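Local structure of MgGH51 (Meripilus giganteus, 6ZPV) at residues D30-Q39 and T97-K105; G532-T540 and K551-L562. The protein hydrolyses terminal alpha-L-arabinofuranosyl residues from arabinose-containing glycans, as a fungal member of glycoside hydrolase family GH51. All coordinates share one frame; numbering follows the deposited sequence.

Contact 1 (D30-Q39 and T97-K105)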
ATOM      1  N   ASP A  30      -7.372   2.727   4.230  1.00 10.33           N
ATOM      2  CA  ASP A  30      -8.524   2.550   5.107  1.00 10.50           C
ATOM      3  C   ASP A  30      -9.040   1.118   5.038  1.00 11.21           C
ATOM      4  O   ASP A  30      -9.443   0.695   3.919  1.00 12.61           O
ATOM      5  CB  ASP A  30      -9.613   3.531   4.730  1.00 10.86           C
ATOM      6  CG  ASP A  30      -9.302   4.957   5.077  1.00 11.52           C
ATOM      7  OD1 ASP A  30      -8.842   5.279   6.153  1.00 12.33           O
ATOM      8  OD2 ASP A  30      -9.450   5.794   4.218  1.00 18.72           O
ATOM      9  N   GLY A  31      -9.036   0.397   6.144  1.00 10.87           N
ATOM     10  CA  GLY A  31      -9.371  -0.991   6.141  1.00 11.73           C
ATOM     11  C   GLY A  31      -8.219  -1.972   5.970  1.00 11.05           C
ATOM     12  O   GLY A  31      -8.438  -3.191   6.036  1.00 11.56           O
ATOM     13  N   GLY A  32      -7.022  -1.423   5.772  1.00 10.96           N
ATOM     14  CA  GLY A  32      -5.850  -2.237   5.419  1.00 10.82           C
ATOM     15  C   GLY A  32      -4.643  -1.875   6.229  1.00 10.82           C
ATOM     16  O   GLY A  32      -4.548  -2.150   7.441  1.00 10.97           O
ATOM     17  N   LEU A  33      -3.674  -1.245   5.565  1.00 10.39           N
ATOM     18  CA  LEU A  33      -2.398  -0.862   6.260  1.00 10.54           C
ATOM     19  C   LEU A  33      -2.669   0.113   7.415  1.00 10.20           C
ATOM     20  O   LEU A  33      -1.953   0.066   8.414  1.00 11.15           O
ATOM     21  CB  LEU A  33      -1.439  -0.309   5.214  1.00 10.93           C
ATOM     22  CG  LEU A  33      -0.074   0.126   5.737  1.00 11.04           C
ATOM     23  CD1 LEU A  33       0.715  -1.057   6.269  1.00 12.50           C
ATOM     24  CD2 LEU A  33       0.695   0.777   4.594  1.00 12.81           C
ATOM     25  N   TYR A  34      -3.617   1.027   7.257  1.00 10.09           N
ATOM     26  CA  TYR A  34      -3.952   1.967   8.339  1.00 10.17           C
ATOM     27  C   TYR A  34      -4.722   1.226   9.425  1.00  9.73           C
ATOM     28  O   TYR A  34      -5.698   0.561   9.121  1.00 11.31           O
ATOM     29  CB  TYR A  34      -4.727   3.143   7.746  1.00 11.18           C
ATOM     30  CG  TYR A  34      -5.092   4.248   8.710  1.00 10.55           C
ATOM     31  CD1 TYR A  34      -4.164   4.793   9.589  1.00 10.75           C
ATOM     32  CD2 TYR A  34      -6.368   4.778   8.691  1.00 11.02           C
ATOM     33  CE1 TYR A  34      -4.524   5.833  10.430  1.00 10.31           C
ATOM     34  CE2 TYR A  34      -6.710   5.830   9.538  1.00 10.81           C
ATOM     35  CZ  TYR A  34      -5.803   6.351  10.430  1.00 10.46           C
ATOM     36  OH  TYR A  34      -6.196   7.407  11.244  1.00 10.84           O
ATOM     37  N   ALA A  35      -4.299   1.342  10.691  1.00 10.25           N
ATOM     38  CA  ALA A  35      -4.812   0.386  11.721  1.00 11.12           C
ATOM     39  C   ALA A  35      -6.219   0.677  12.233  1.00 11.32           C
ATOM     40  O   ALA A  35      -6.752  -0.160  12.966  1.00 11.49           O
ATOM     41  CB  ALA A  35      -3.842   0.354  12.886  1.00 11.53           C
ATOM     42  N   GLU A  36      -6.815   1.821  11.901  1.00 10.35           N
ATOM     43  CA  GLU A  36      -8.162   2.141  12.371  1.00 10.87           C
ATOM     44  C   GLU A  36      -9.115   0.998  12.100  1.00 11.03           C
ATOM     45  O   GLU A  36      -9.184   0.456  10.951  1.00 11.49           O
ATOM     46  CB  GLU A  36      -8.650   3.405  11.652  1.00 11.15           C
ATOM     47  CG  GLU A  36     -10.114   3.717  11.849  1.00 10.75           C
ATOM     48  CD  GLU A  36     -10.473   4.096  13.296  1.00 11.00           C
ATOM     49  OE1 GLU A  36      -9.896   5.125  13.766  1.00 11.15           O
ATOM     50  OE2 GLU A  36     -11.258   3.381  13.934  1.00 11.51           O
ATOM     51  N   LEU A  37      -9.962   0.651  13.053  1.00 10.82           N
ATOM     52  CA  LEU A  37     -10.877  -0.491  12.948  1.00 11.51           C
ATOM     53  C   LEU A  37     -12.303  -0.107  12.607  1.00 11.28           C
ATOM     54  O   LEU A  37     -13.074  -1.016  12.197  1.00 11.90           O
ATOM     55  CB  LEU A  37     -10.865  -1.238  14.309  1.00 11.81           C
ATOM     56  CG  LEU A  37      -9.527  -1.848  14.645  1.00 12.11           C
ATOM     57  CD1 LEU A  37      -9.478  -2.361  16.070  1.00 12.78           C
ATOM     58  CD2 LEU A  37      -9.161  -2.943  13.661  1.00 14.17           C
ATOM     59  N   LEU A  38     -12.702   1.136  12.800  1.00 10.89           N
ATOM     60  CA  LEU A  38     -14.066   1.555  12.533  1.00 11.50           C
ATOM     61  C   LEU A  38     -14.200   2.063  11.095  1.00 10.91           C
ATOM     62  O   LEU A  38     -13.409   2.914  10.682  1.00 11.89           O
ATOM     63  CB  LEU A  38     -14.552   2.631  13.497  1.00 11.55           C
ATOM     64  CG  LEU A  38     -14.331   2.330  14.971  1.00 11.23           C
ATOM     65  CD1 LEU A  38     -14.899   3.429  15.828  1.00 12.30           C
ATOM     66  CD2 LEU A  38     -14.919   0.996  15.377  1.00 11.79           C
ATOM     67  N   GLN A  39     -15.167   1.576  10.361  1.00 11.28           N
ATOM     68  CA  GLN A  39     -15.441   2.009   8.983  1.00 11.29           C
ATOM     69  C   GLN A  39     -16.380   3.225   9.054  1.00 11.32           C
ATOM     70  O   GLN A  39     -17.272   3.277   9.878  1.00 11.85           O
ATOM     71  CB  GLN A  39     -15.971   0.866   8.145  1.00 11.68           C
ATOM     72  CG  GLN A  39     -16.295   1.251   6.737  1.00 13.12           C
ATOM     73  CD  GLN A  39     -16.648   0.107   5.819  1.00 14.66           C
ATOM     74  OE1 GLN A  39     -16.970  -1.066   6.273  1.00 16.68           O
ATOM     75  NE2 GLN A  39     -16.688   0.378   4.565  1.00 15.31           N
ATOM     76  N   THR A  97     -23.728   0.014  17.022  1.00 12.37           N
ATOM     77  CA  THR A  97     -22.527  -0.727  16.656  1.00 12.21           C
ATOM     78  C   THR A  97     -21.898  -0.185  15.371  1.00 12.06           C
ATOM     79  O   THR A  97     -22.599   0.386  14.536  1.00 12.19           O
ATOM     80  CB  THR A  97     -22.776  -2.236  16.548  1.00 12.65           C
ATOM     81  OG1 THR A  97     -23.728  -2.458  15.511  1.00 13.61           O
ATOM     82  CG2 THR A  97     -23.224  -2.865  17.838  1.00 13.73           C
ATOM     83  N   ASN A  98     -20.608  -0.470  15.258  1.00 12.01           N
ATOM     84  CA  ASN A  98     -19.883  -0.326  13.989  1.00 12.01           C
ATOM     85  C   ASN A  98     -19.328  -1.715  13.651  1.00 11.96           C
ATOM     86  O   ASN A  98     -18.616  -2.306  14.493  1.00 12.67           O
ATOM     87  CB  ASN A  98     -18.732   0.692  14.089  1.00 12.06           C
ATOM     88  CG  ASN A  98     -18.093   1.010  12.751  1.00 12.15           C
ATOM     89  OD1 ASN A  98     -17.294   0.194  12.248  1.00 12.06           O
ATOM     90  ND2 ASN A  98     -18.417   2.169  12.205  1.00 13.22           N
ATOM     91  N   GLU A  99     -19.610  -2.204  12.448  1.00 12.48           N
ATOM     92  CA  GLU A  99     -19.233  -3.561  12.044  1.00 12.90           C
ATOM     93  C   GLU A  99     -17.779  -3.633  11.594  1.00 12.66           C
ATOM     94  O   GLU A  99     -17.338  -4.732  11.176  1.00 12.71           O
ATOM     95  CB  GLU A  99     -20.170  -4.037  10.925  1.00 13.44           C
ATOM     96  CG  GLU A  99     -19.988  -3.291   9.605  1.00 13.93           C
ATOM     97  CD  GLU A  99     -20.924  -3.724   8.504  1.00 15.61           C
ATOM     98  OE1 GLU A  99     -20.438  -4.363   7.543  1.00 19.92           O
ATOM     99  OE2 GLU A  99     -22.146  -3.513   8.594  1.00 19.48           O
ATOM    100  N   GLY A 100     -17.035  -2.536  11.585  1.00 12.07           N
ATOM    101  CA  GLY A 100     -15.657  -2.549  11.107  1.00 11.71           C
ATOM    102  C   GLY A 100     -15.624  -2.629   9.590  1.00 11.28           C
ATOM    103  O   GLY A 100     -16.615  -2.364   8.881  1.00 12.19           O
ATOM    104  N   PHE A 101     -14.421  -2.982   9.084  1.00 11.83           N
ATOM    105  CA  PHE A 101     -14.222  -3.295   7.656  1.00 12.57           C
ATOM    106  C   PHE A 101     -14.454  -4.790   7.507  1.00 12.07           C
ATOM    107  O   PHE A 101     -13.524  -5.625   7.562  1.00 13.21           O
ATOM    108  CB  PHE A 101     -12.817  -2.858   7.235  1.00 13.38           C
ATOM    109  CG  PHE A 101     -12.621  -1.355   7.300  1.00 12.00           C
ATOM    110  CD1 PHE A 101     -12.945  -0.562   6.221  1.00 12.10           C
ATOM    111  CD2 PHE A 101     -12.100  -0.773   8.434  1.00 11.83           C
ATOM    112  CE1 PHE A 101     -12.736   0.808   6.263  1.00 12.40           C
ATOM    113  CE2 PHE A 101     -11.897   0.597   8.499  1.00 12.09           C
ATOM    114  CZ  PHE A 101     -12.207   1.379   7.402  1.00 12.53           C
ATOM    115  N   TRP A 102     -15.742  -5.156   7.476  1.00 12.69           N
ATOM    116  CA  TRP A 102     -16.121  -6.583   7.336  1.00 13.50           C
ATOM    117  C   TRP A 102     -15.575  -7.427   8.515  1.00 13.22           C
ATOM    118  O   TRP A 102     -15.171  -8.576   8.352  1.00 13.96           O
ATOM    119  CB  TRP A 102     -15.740  -7.147   5.948  1.00 14.44           C
ATOM    120  CG  TRP A 102     -16.388  -6.336   4.887  1.00 14.78           C
ATOM    121  CD1 TRP A 102     -17.628  -6.465   4.395  1.00 15.93           C
ATOM    122  CD2 TRP A 102     -15.842  -5.155   4.279  1.00 13.77           C
ATOM    123  NE1 TRP A 102     -17.908  -5.459   3.504  1.00 16.62           N
ATOM    124  CE2 TRP A 102     -16.829  -4.639   3.442  1.00 15.14           C
ATOM    125  CE3 TRP A 102     -14.600  -4.498   4.325  1.00 14.16           C
ATOM    126  CZ2 TRP A 102     -16.671  -3.423   2.769  1.00 16.22           C
ATOM    127  CZ3 TRP A 102     -14.428  -3.319   3.656  1.00 15.59           C
ATOM    128  CH2 TRP A 102     -15.471  -2.775   2.901  1.00 16.28           C
ATOM    129  N   GLY A 103     -15.654  -6.850   9.728  1.00 13.10           N
ATOM    130  CA  GLY A 103     -15.243  -7.538  10.943  1.00 12.98           C
ATOM    131  C   GLY A 103     -14.260  -6.768  11.754  1.00 11.71           C
ATOM    132  O   GLY A 103     -13.681  -5.734  11.279  1.00 12.89           O
ATOM    133  N   ILE A 104     -13.965  -7.249  12.954  1.00 12.64           N
ATOM    134  CA  ILE A 104     -12.964  -6.707  13.871  1.00 13.24           C
ATOM    135  C   ILE A 104     -12.336  -7.879  14.568  1.00 12.82           C
ATOM    136  O   ILE A 104     -13.056  -8.641  15.210  1.00 13.82           O
ATOM    137  CB  ILE A 104     -13.520  -5.673  14.866  1.00 13.32           C
ATOM    138  CG1 ILE A 104     -14.277  -4.539  14.189  1.00 13.43           C
ATOM    139  CG2 ILE A 104     -12.414  -5.216  15.795  1.00 13.66           C
ATOM    140  CD1 ILE A 104     -14.901  -3.514  15.141  1.00 14.44           C
ATOM    141  N   LYS A 105     -11.034  -7.986  14.514  1.00 12.90           N
ATOM    142  CA  LYS A 105     -10.303  -9.003  15.266  1.00 13.09           C
ATOM    143  C   LYS A 105     -10.199  -8.594  16.727  1.00 12.57           C
ATOM    144  O   LYS A 105      -9.676  -7.494  17.016  1.00 13.37           O
ATOM    145  CB  LYS A 105      -8.922  -9.238  14.684  1.00 13.29           C
ATOM    146  CG  LYS A 105      -8.051 -10.167  15.471  1.00 15.43           C
ATOM    147  CD  LYS A 105      -6.748 -10.485  14.727  1.00 16.20           C
ATOM    148  CE  LYS A 105      -5.685 -11.105  15.570  1.00 18.80           C
ATOM    149  NZ  LYS A 105      -4.516 -11.452  14.715  1.00 20.89           N
TER
HETATM  150  O   HOH W   1     -12.322  -3.380  11.073  1.00 12.54           O
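The ring of Phe101 is held between Gly31 on one face and Gln39 on the other. Gly31 CA lies over the centre of its face, 3.4 Å from the ring centroid; a CH-pi contact this close is possible because glycine carries no side chain, and its positive phi suits glycine as well. Over the opposite face sits Gln39 CB, 3.7 Å from the centroid. With CG turned anti to the backbone N (chi1 179°) and the chain extended, Gln39 runs on across the ring, its amide plane only 19° from that of the phenyl group, until the amide reaches the rim of one face of Trp102. That indole in turn lies near a bound N-acetylglucosamine and packs on Asn487.

Asn98 ends strand 93-98, part of a five-stranded antiparallel sheet, and its side chain ties the end of this strand to segment 30-39. Its ND2 donates to Gln39 O at 2.8 Å, nearly straight (168°) and in both the carbonyl plane and its own amide plane. OD1 accepts twice, from Gln39 N at 3.2 Å and from Gly100 N at 2.8 Å, the donors arriving from opposite faces of the amide; the second bond makes an Asx turn. Three bonds therefore fix the rotation of this amide, a task suited to asparagine, which carries donor and acceptor on one short stem.

Gly100, with positive phi, brings its CA 3.2 Å from Leu37 O in a CA-H...O contact. A water donates to that same carbonyl and to Gly103 O while accepting from Phe101 N, so it bridges the two backbones. Further along, Leu37 CD1 meets Ile104 CG2 at 4.1 Å, branched apolar ends crossing at an angle.

Contact 2 (G532-T540 and K551-L562)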
ATOM      1  N   GLY A 532      12.738 -15.017 -25.687  1.00 16.37           N
ATOM      2  CA  GLY A 532      11.473 -15.644 -25.998  1.00 18.24           C
ATOM      3  C   GLY A 532      11.282 -16.987 -25.342  1.00 18.88           C
ATOM      4  O   GLY A 532      10.175 -17.554 -25.454  1.00 20.43           O
ATOM      5  N   GLY A 533      12.316 -17.513 -24.731  1.00 16.03           N
ATOM      6  CA  GLY A 533      12.241 -18.819 -24.069  1.00 17.99           C
ATOM      7  C   GLY A 533      11.600 -18.750 -22.704  1.00 14.32           C
ATOM      8  O   GLY A 533      11.302 -17.658 -22.167  1.00 15.13           O
ATOM      9  N   THR A 534      11.365 -19.922 -22.126  1.00 14.74           N
ATOM     10  CA  THR A 534      10.729 -20.053 -20.797  1.00 13.79           C
ATOM     11  C   THR A 534      11.726 -20.007 -19.651  1.00 13.59           C
ATOM     12  O   THR A 534      11.272 -19.871 -18.502  1.00 14.44           O
ATOM     13  CB  THR A 534       9.904 -21.321 -20.738  1.00 15.70           C
ATOM     14  OG1 THR A 534      10.731 -22.416 -21.125  1.00 18.19           O
ATOM     15  CG2 THR A 534       8.708 -21.280 -21.641  1.00 19.58           C
ATOM     16  N   LEU A 535      13.024 -20.216 -19.889  1.00 13.30           N
ATOM     17  CA  LEU A 535      13.991 -20.403 -18.807  1.00 12.51           C
ATOM     18  C   LEU A 535      14.916 -19.204 -18.750  1.00 12.09           C
ATOM     19  O   LEU A 535      15.583 -18.849 -19.745  1.00 13.04           O
ATOM     20  CB  LEU A 535      14.830 -21.661 -19.043  1.00 12.89           C
ATOM     21  CG  LEU A 535      15.796 -22.031 -17.909  1.00 13.02           C
ATOM     22  CD1 LEU A 535      15.060 -22.402 -16.638  1.00 14.15           C
ATOM     23  CD2 LEU A 535      16.696 -23.168 -18.350  1.00 14.18           C
ATOM     24  N   HIS A 536      14.956 -18.519 -17.599  1.00 11.66           N
ATOM     25  CA  HIS A 536      15.725 -17.267 -17.437  1.00 11.42           C
ATOM     26  C   HIS A 536      16.455 -17.287 -16.122  1.00 11.16           C
ATOM     27  O   HIS A 536      16.077 -17.978 -15.180  1.00 12.27           O
ATOM     28  CB  HIS A 536      14.758 -16.062 -17.502  1.00 11.60           C
ATOM     29  CG  HIS A 536      14.151 -15.869 -18.847  1.00 11.58           C
ATOM     30  ND1 HIS A 536      14.749 -15.063 -19.768  1.00 12.49           N
ATOM     31  CD2 HIS A 536      13.085 -16.502 -19.417  1.00 12.41           C
ATOM     32  CE1 HIS A 536      14.016 -15.211 -20.894  1.00 12.00           C
ATOM     33  NE2 HIS A 536      13.031 -16.071 -20.719  1.00 12.97           N
ATOM     34  N   TRP A 537      17.518 -16.495 -16.033  1.00 11.69           N
ATOM     35  CA  TRP A 537      18.295 -16.407 -14.792  1.00 11.19           C
ATOM     36  C   TRP A 537      18.986 -15.053 -14.739  1.00 10.84           C
ATOM     37  O   TRP A 537      19.147 -14.369 -15.765  1.00 12.08           O
ATOM     38  CB  TRP A 537      19.338 -17.558 -14.733  1.00 11.22           C
ATOM     39  CG  TRP A 537      20.211 -17.629 -15.930  1.00 11.49           C
ATOM     40  CD1 TRP A 537      21.369 -16.919 -16.162  1.00 12.86           C
ATOM     41  CD2 TRP A 537      19.975 -18.419 -17.127  1.00 11.57           C
ATOM     42  NE1 TRP A 537      21.840 -17.198 -17.418  1.00 12.35           N
ATOM     43  CE2 TRP A 537      21.004 -18.120 -18.019  1.00 11.78           C
ATOM     44  CE3 TRP A 537      18.976 -19.298 -17.497  1.00 12.78           C
ATOM     45  CZ2 TRP A 537      21.067 -18.694 -19.299  1.00 12.73           C
ATOM     46  CZ3 TRP A 537      19.061 -19.884 -18.726  1.00 13.08           C
ATOM     47  CH2 TRP A 537      20.095 -19.586 -19.622  1.00 12.37           C
ATOM     48  N   SER A 538      19.445 -14.702 -13.543  1.00 11.42           N
ATOM     49  CA  SER A 538      20.235 -13.478 -13.288  1.00 11.38           C
ATOM     50  C   SER A 538      21.096 -13.729 -12.054  1.00 10.93           C
ATOM     51  O   SER A 538      20.600 -14.297 -11.062  1.00 12.12           O
ATOM     52  CB  SER A 538      19.322 -12.274 -13.098  1.00 12.00           C
ATOM     53  OG  SER A 538      20.073 -11.110 -12.783  1.00 13.79           O
ATOM     54  N   ILE A 539      22.358 -13.301 -12.110  1.00 11.39           N
ATOM     55  CA  ILE A 539      23.349 -13.587 -11.061  1.00 11.29           C
ATOM     56  C   ILE A 539      23.883 -12.250 -10.565  1.00 11.44           C
ATOM     57  O   ILE A 539      24.378 -11.421 -11.348  1.00 11.93           O
ATOM     58  CB  ILE A 539      24.461 -14.511 -11.556  1.00 12.33           C
ATOM     59  CG1 ILE A 539      23.848 -15.786 -12.150  1.00 14.02           C
ATOM     60  CG2 ILE A 539      25.408 -14.788 -10.438  1.00 13.14           C
ATOM     61  CD1 ILE A 539      24.794 -16.748 -12.789  1.00 15.32           C
ATOM     62  N   THR A 540      23.848 -12.077  -9.251  1.00 11.35           N
ATOM     63  CA  THR A 540      24.427 -10.913  -8.576  1.00 11.46           C
ATOM     64  C   THR A 540      25.298 -11.340  -7.421  1.00 11.30           C
ATOM     65  O   THR A 540      25.235 -12.518  -7.014  1.00 12.33           O
ATOM     66  CB  THR A 540      23.342  -9.905  -8.104  1.00 11.47           C
ATOM     67  OG1 THR A 540      22.517 -10.549  -7.127  1.00 12.43           O
ATOM     68  CG2 THR A 540      22.524  -9.381  -9.268  1.00 12.96           C
ATOM     69  N   LYS A 551      19.511 -16.503  -9.448  1.00 11.43           N
ATOM     70  CA  LYS A 551      18.029 -16.529  -9.493  1.00 11.49           C
ATOM     71  C   LYS A 551      17.582 -17.116 -10.808  1.00 11.23           C
ATOM     72  O   LYS A 551      18.065 -16.675 -11.850  1.00 12.69           O
ATOM     73  CB  LYS A 551      17.495 -15.095  -9.224  1.00 12.04           C
ATOM     74  CG  LYS A 551      17.861 -14.577  -7.847  1.00 12.74           C
ATOM     75  CD  LYS A 551      17.052 -13.470  -7.305  1.00 15.93           C
ATOM     76  CE  LYS A 551      17.307 -12.166  -7.976  1.00 16.30           C
ATOM     77  NZ  LYS A 551      17.995 -11.113  -7.040  1.00 14.56           N
ATOM     78  N   ILE A 552      16.694 -18.100 -10.732  1.00 11.99           N
ATOM     79  CA  ILE A 552      16.325 -18.916 -11.902  1.00 11.87           C
ATOM     80  C   ILE A 552      14.808 -19.005 -11.987  1.00 11.48           C
ATOM     81  O   ILE A 552      14.140 -19.473 -11.027  1.00 12.57           O
ATOM     82  CB  ILE A 552      16.885 -20.332 -11.773  1.00 11.96           C
ATOM     83  CG1 ILE A 552      18.392 -20.330 -11.491  1.00 13.02           C
ATOM     84  CG2 ILE A 552      16.541 -21.154 -13.009  1.00 13.64           C
ATOM     85  CD1 ILE A 552      18.940 -21.629 -10.937  1.00 14.64           C
ATOM     86  N   ALA A 553      14.250 -18.591 -13.112  1.00 11.48           N
ATOM     87  CA  ALA A 553      12.815 -18.694 -13.380  1.00 11.93           C
ATOM     88  C   ALA A 553      12.604 -19.716 -14.493  1.00 11.74           C
ATOM     89  O   ALA A 553      13.067 -19.497 -15.609  1.00 12.74           O
ATOM     90  CB  ALA A 553      12.237 -17.335 -13.748  1.00 12.57           C
ATOM     91  N   ASN A 554      11.856 -20.768 -14.179  1.00 12.31           N
ATOM     92  CA  ASN A 554      11.362 -21.706 -15.202  1.00 13.03           C
ATOM     93  C   ASN A 554       9.880 -21.425 -15.336  1.00 13.20           C
ATOM     94  O   ASN A 554       9.100 -21.878 -14.517  1.00 14.65           O
ATOM     95  CB  ASN A 554      11.676 -23.158 -14.886  1.00 12.76           C
ATOM     96  CG  ASN A 554      11.263 -24.080 -15.999  1.00 14.22           C
ATOM     97  OD1 ASN A 554      10.597 -23.627 -16.959  1.00 16.47           O
ATOM     98  ND2 ASN A 554      11.656 -25.350 -15.920  1.00 15.16           N
ATOM     99  N   ALA A 555       9.509 -20.618 -16.350  1.00 14.15           N
ATOM    100  CA  ALA A 555       8.131 -20.142 -16.525  1.00 16.10           C
ATOM    101  C   ALA A 555       7.332 -21.037 -17.426  1.00 18.27           C
ATOM    102  O   ALA A 555       6.161 -20.636 -17.799  1.00 19.22           O
ATOM    103  CB  ALA A 555       8.121 -18.718 -17.074  1.00 15.93           C
ATOM    104  N   GLY A 556       7.870 -22.197 -17.787  1.00 17.96           N
ATOM    105  CA  GLY A 556       7.251 -23.164 -18.687  1.00 24.23           C
ATOM    106  C   GLY A 556       6.864 -24.482 -18.019  1.00 18.03           C
ATOM    107  O   GLY A 556       7.105 -24.716 -16.836  1.00 16.40           O
ATOM    108  N   SER A 557       6.268 -25.366 -18.848  1.00 19.47           N
ATOM    109  CA  SER A 557       5.647 -26.609 -18.359  1.00 18.87           C
ATOM    110  C   SER A 557       6.579 -27.813 -18.312  1.00 18.80           C
ATOM    111  O   SER A 557       6.118 -28.892 -17.851  1.00 21.34           O
ATOM    112  CB  SER A 557       4.451 -26.958 -19.217  1.00 20.95           C
ATOM    113  OG  SER A 557       4.836 -27.199 -20.539  1.00 26.33           O
ATOM    114  N   SER A 558       7.812 -27.668 -18.747  1.00 20.80           N
ATOM    115  CA  SER A 558       8.755 -28.794 -18.638  1.00 27.85           C
ATOM    116  C   SER A 558       9.961 -28.394 -17.762  1.00 19.31           C
ATOM    117  O   SER A 558      10.446 -27.259 -17.759  1.00 20.10           O
ATOM    118  CB  SER A 558       9.141 -29.359 -19.980  1.00 45.80           C
ATOM    119  OG  SER A 558       9.803 -28.311 -20.650  1.00 53.44           O
ATOM    120  N   ALA A 559      10.411 -29.344 -16.964  1.00 18.91           N
ATOM    121  CA  ALA A 559      11.669 -29.250 -16.180  1.00 17.90           C
ATOM    122  C   ALA A 559      12.813 -28.976 -17.117  1.00 16.22           C
ATOM    123  O   ALA A 559      12.853 -29.503 -18.252  1.00 19.68           O
ATOM    124  CB  ALA A 559      11.922 -30.506 -15.368  1.00 23.37           C
ATOM    125  N   GLN A 560      13.797 -28.215 -16.670  1.00 15.25           N
ATOM    126  CA  GLN A 560      15.004 -27.953 -17.442  1.00 16.58           C
ATOM    127  C   GLN A 560      16.238 -27.953 -16.532  1.00 14.81           C
ATOM    128  O   GLN A 560      16.140 -27.371 -15.452  1.00 18.16           O
ATOM    129  CB  GLN A 560      14.883 -26.600 -18.142  1.00 19.42           C
ATOM    130  CG  GLN A 560      13.679 -26.445 -19.026  1.00 27.06           C
ATOM    131  CD  GLN A 560      14.238 -26.022 -20.327  1.00 42.19           C
ATOM    132  OE1 GLN A 560      15.053 -26.796 -20.797  1.00 48.93           O
ATOM    133  NE2 GLN A 560      13.998 -24.759 -20.709  1.00 46.84           N
ATOM    134  N   SER A 561      17.346 -28.491 -16.974  1.00 15.01           N
ATOM    135  CA  SER A 561      18.573 -28.570 -16.163  1.00 14.87           C
ATOM    136  C   SER A 561      19.549 -27.476 -16.593  1.00 13.66           C
ATOM    137  O   SER A 561      19.611 -27.135 -17.795  1.00 14.95           O
ATOM    138  CB  SER A 561      19.247 -29.981 -16.220  1.00 18.93           C
ATOM    139  OG  SER A 561      18.387 -30.903 -15.559  1.00 24.17           O
ATOM    140  N   LEU A 562      20.279 -26.944 -15.631  1.00 12.80           N
ATOM    141  CA  LEU A 562      21.294 -25.952 -15.843  1.00 13.37           C
ATOM    142  C   LEU A 562      22.582 -26.454 -15.249  1.00 13.37           C
ATOM    143  O   LEU A 562      22.606 -26.840 -14.093  1.00 14.85           O
ATOM    144  CB  LEU A 562      20.913 -24.613 -15.197  1.00 12.93           C
ATOM    145  CG  LEU A 562      19.535 -24.068 -15.623  1.00 12.94           C
ATOM    146  CD1 LEU A 562      18.464 -24.478 -14.643  1.00 15.01           C
ATOM    147  CD2 LEU A 562      19.526 -22.548 -15.760  1.00 14.24           C
TER
HETATM  148  O   HOH W   2      20.616 -12.159  -8.241  1.00 13.65           O
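Strands 535-540 and 551-554 run antiparallel, 169° between their directions and 4.6 Å apart at closest approach, as the two arms of a beta hairpin in a seven-stranded antiparallel sheet built mostly from the C-terminal part of the chain. His536 with Ala553 and Ser538 with Lys551 are hydrogen-bonded pairs, each joined by two backbone bonds; Leu535 with Asn554 and Trp537 with Ile552 are the non-hydrogen-bonded pairs between and beside them. Beyond the last pair, Ala555 N donates to Thr534 O. Where the strands draw close, Trp537 CA comes 3.0 Å from Lys551 O in a CA-H...O contact.

After Asn554 the chain turns back, and strand 560-562 passes over the face bearing Leu535 and Trp537. Leu535, whose CG stands anti to its backbone N (chi1 -175°), sends CD2 tip to tip against Leu562 CD2 at 3.9 Å, while its CD1 meets Ile552 CG2. Leu562 CD2 also touches Trp537 CE3 at 3.7 Å, so one methyl fills the angle between leucine and indole. Branched apolar side chains and a broad ring suit this space between layers. The indole NE1 is bonded to Thr527 O.

The other face, with His536, Ser538, Lys551 and Ala553, packs against helix 454-469, and small Ala553 lets the sheet lie near Ala461. Lys551 bends at its outer torsions to bring NZ into a salt bridge with Glu468, whose carboxylate also accepts a hydrogen bond from Ser538 OG. A water accepts from this NZ and is bonded to Thr540 OG1. At the turn, Asn554 OD1 accepts from Gly556 N, an Asx turn, and ND2 donates to Ser558 O. His536 NE2 donates a hydrogen bond to Gly533 O at 2.8 Å, the oxygen lying near the plane of the imidazole but the nitrogen above the carbonyl plane.

How the contacts relate
Contact 1 and contact 2 lie on opposite sides of the chain's centre, their centres 42 Å apart and nearest atoms about 24 Å apart. They follow one another along the sequence, and no sheet is common to them. Contact 1 joins helix 29-33 and the loop that follows it to the end of strand 93-98 and the loop beyond, whereas contact 2 belongs to the seven-stranded sheet and the small sheet containing strand 560-565, both mostly C-terminal but each completed by a strand from the start of the chain (11-12 and 2-4). Between the two, in sequence, comes most of the eight-stranded parallel sheet, consistent with the barrel expected of a GH51 catalytic domain, flanked by beta-rich parts.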